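Local coordinates for protein 4'-phospho-dehydrooxetanocin synthase (Bacillus megaterium, PDB 5UL3) that catalyses the oxidative ring contraction of dAMP to an oxetane aldehyde in oxetanocin A biosynthesis, as a cobalamin-dependent radical S-adenosylmethionine enzyme, at residues Thr691-Gln694 with Leu695-Glu698. Residues are numbered along the deposited sequence; the frame is centred on the assembly and turned at random.
Sequences TNWQ and LIME
Ile696 lays its CD1 methyl over one face of the Trp693 indole, 3.3 Å from the six-membered ring's centroid and almost on the ring normal, a CH-pi contact within helix 683-709, consistent with the C-terminal helix bundle. The Trp693 torsion (chi1 -164°) swings the ring away from its own N, while Ile696 CG1 turns back beside its N and carries CD1 over the ring. A large aromatic surface suits this buried side, where Phe639 and Leu640 of helix 620-648 also touch it; NE1 is satisfied by Ile636 O.

The backbone pairs unevenly. Ile696 N donates to Trp693 O at 2.8 Å and Leu695 N to Asn692 O at 3.2 Å, both donors above the carbonyl planes, consistent with a local 3-10-like tightening. The alpha-type bond from Glu698 N to Gln694 O, 2.9 Å, lies in the carbonyl plane.

Leu695 suits a partly exposed place, its CD1 3.9 Å from Asn692 ND2. Buried Gln694 reaches out so that OE1 accepts from Gly733 N. A hydroxyl suits Thr691 because OG1 donates to Leu687 O and accepts from Trp735 NE1. Partly exposed Glu698 pairs through OE2 with Arg702 NH2, four residues on. Apolar contact thus buries one indole face, while NE1, OE1 and OG1 spend their polarity on fixed partners, tying this helix to helix 620-648 and the C-terminal segment.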
ATOM      1  N   THR A 691      35.814  -3.173   5.353  1.00 37.04           N
ATOM      2  CA  THR A 691      36.301  -4.178   6.297  1.00 31.16           C
ATOM      3  C   THR A 691      36.757  -3.525   7.595  1.00 31.52           C
ATOM      4  O   THR A 691      36.528  -4.057   8.691  1.00 32.14           O
ATOM      5  CB  THR A 691      37.450  -4.983   5.676  1.00 30.21           C
ATOM      6  OG1 THR A 691      36.961  -5.774   4.588  1.00 35.12           O
ATOM      7  CG2 THR A 691      38.084  -5.898   6.710  1.00 38.25           C
ATOM      8  N   ASN A 692      37.389  -2.354   7.487  1.00 32.77           N
ATOM      9  CA  ASN A 692      37.859  -1.647   8.671  1.00 33.77           C
ATOM     10  C   ASN A 692      36.688  -1.148   9.502  1.00 37.34           C
ATOM     11  O   ASN A 692      36.672  -1.288  10.727  1.00 35.23           O
ATOM     12  CB  ASN A 692      38.759  -0.484   8.256  1.00 36.22           C
ATOM     13  CG  ASN A 692      39.827  -0.186   9.281  1.00 50.16           C
ATOM     14  OD1 ASN A 692      39.976   0.952   9.732  1.00 56.40           O
ATOM     15  ND2 ASN A 692      40.568  -1.217   9.670  1.00 43.73           N
ATOM     16  N   TRP A 693      35.693  -0.551   8.843  1.00 37.44           N
ATOM     17  CA  TRP A 693      34.522  -0.069   9.560  1.00 30.94           C
ATOM     18  C   TRP A 693      33.744  -1.216  10.193  1.00 27.04           C
ATOM     19  O   TRP A 693      33.138  -1.046  11.254  1.00 31.65           O
ATOM     20  CB  TRP A 693      33.625   0.716   8.606  1.00 28.96           C
ATOM     21  CG  TRP A 693      32.625   1.541   9.319  1.00 25.96           C
ATOM     22  CD1 TRP A 693      31.283   1.278   9.465  1.00 28.67           C
ATOM     23  CD2 TRP A 693      32.874   2.764  10.011  1.00 28.97           C
ATOM     24  NE1 TRP A 693      30.690   2.282  10.196  1.00 30.79           N
ATOM     25  CE2 TRP A 693      31.642   3.206  10.537  1.00 31.12           C
ATOM     26  CE3 TRP A 693      34.020   3.538  10.229  1.00 35.73           C
ATOM     27  CZ2 TRP A 693      31.528   4.377  11.274  1.00 31.06           C
ATOM     28  CZ3 TRP A 693      33.906   4.699  10.956  1.00 34.85           C
ATOM     29  CH2 TRP A 693      32.667   5.115  11.469  1.00 33.89           C
ATOM     30  N   GLN A 694      33.755  -2.387   9.559  1.00 29.06           N
ATOM     31  CA  GLN A 694      33.040  -3.544  10.085  1.00 28.69           C
ATOM     32  C   GLN A 694      33.527  -3.939  11.476  1.00 36.10           C
ATOM     33  O   GLN A 694      32.779  -4.570  12.228  1.00 30.77           O
ATOM     34  CB  GLN A 694      33.175  -4.717   9.114  1.00 31.02           C
ATOM     35  CG  GLN A 694      32.428  -5.980   9.545  1.00 28.42           C
ATOM     36  CD  GLN A 694      32.530  -7.101   8.536  1.00 34.50           C
ATOM     37  OE1 GLN A 694      33.626  -7.558   8.212  1.00 36.48           O
ATOM     38  NE2 GLN A 694      31.386  -7.559   8.030  1.00 30.78           N
ATOM     39  N   LEU A 695      34.760  -3.568  11.841  1.00 32.71           N
ATOM     40  CA  LEU A 695      35.229  -3.803  13.204  1.00 35.72           C
ATOM     41  C   LEU A 695      34.363  -3.088  14.236  1.00 32.91           C
ATOM     42  O   LEU A 695      34.289  -3.518  15.393  1.00 31.19           O
ATOM     43  CB  LEU A 695      36.689  -3.354  13.336  1.00 33.83           C
ATOM     44  CG  LEU A 695      37.679  -4.117  12.459  1.00 38.17           C
ATOM     45  CD1 LEU A 695      39.039  -3.420  12.514  1.00 35.38           C
ATOM     46  CD2 LEU A 695      37.797  -5.567  12.933  1.00 36.49           C
ATOM     47  N   ILE A 696      33.695  -1.999  13.848  1.00 31.06           N
ATOM     48  CA  ILE A 696      32.789  -1.343  14.785  1.00 26.62           C
ATOM     49  C   ILE A 696      31.512  -2.155  14.937  1.00 29.06           C
ATOM     50  O   ILE A 696      30.972  -2.283  16.041  1.00 28.06           O
ATOM     51  CB  ILE A 696      32.484   0.098  14.341  1.00 31.99           C
ATOM     52  CG1 ILE A 696      33.787   0.863  14.104  1.00 39.35           C
ATOM     53  CG2 ILE A 696      31.654   0.800  15.400  1.00 29.98           C
ATOM     54  CD1 ILE A 696      33.561   2.181  13.435  1.00 40.68           C
ATOM     55  N   MET A 697      31.010  -2.721  13.839  1.00 28.72           N
ATOM     56  CA  MET A 697      29.872  -3.629  13.950  1.00 28.11           C
ATOM     57  C   MET A 697      30.223  -4.845  14.801  1.00 31.93           C
ATOM     58  O   MET A 697      29.386  -5.341  15.566  1.00 27.09           O
ATOM     59  CB  MET A 697      29.406  -4.065  12.562  1.00 27.03           C
ATOM     60  CG  MET A 697      28.122  -4.866  12.565  1.00 27.35           C
ATOM     61  SD  MET A 697      26.697  -3.826  12.976  1.00 28.43           S
ATOM     62  CE  MET A 697      25.487  -5.134  13.109  1.00 23.56           C
ATOM     63  N   GLU A 698      31.464  -5.342  14.689  1.00 28.99           N
ATOM     64  CA  GLU A 698      31.862  -6.459  15.542  1.00 29.29           C
ATOM     65  C   GLU A 698      31.747  -6.076  17.008  1.00 26.40           C
ATOM     66  O   GLU A 698      31.274  -6.867  17.828  1.00 30.62           O
ATOM     67  CB  GLU A 698      33.293  -6.922  15.232  1.00 30.08           C
ATOM     68  CG  GLU A 698      33.667  -8.135  16.109  1.00 27.60           C
ATOM     69  CD  GLU A 698      35.144  -8.497  16.112  1.00 41.72           C
ATOM     70  OE1 GLU A 698      35.960  -7.738  15.564  1.00 35.52           O
ATOM     71  OE2 GLU A 698      35.480  -9.565  16.674  1.00 36.77           O
TER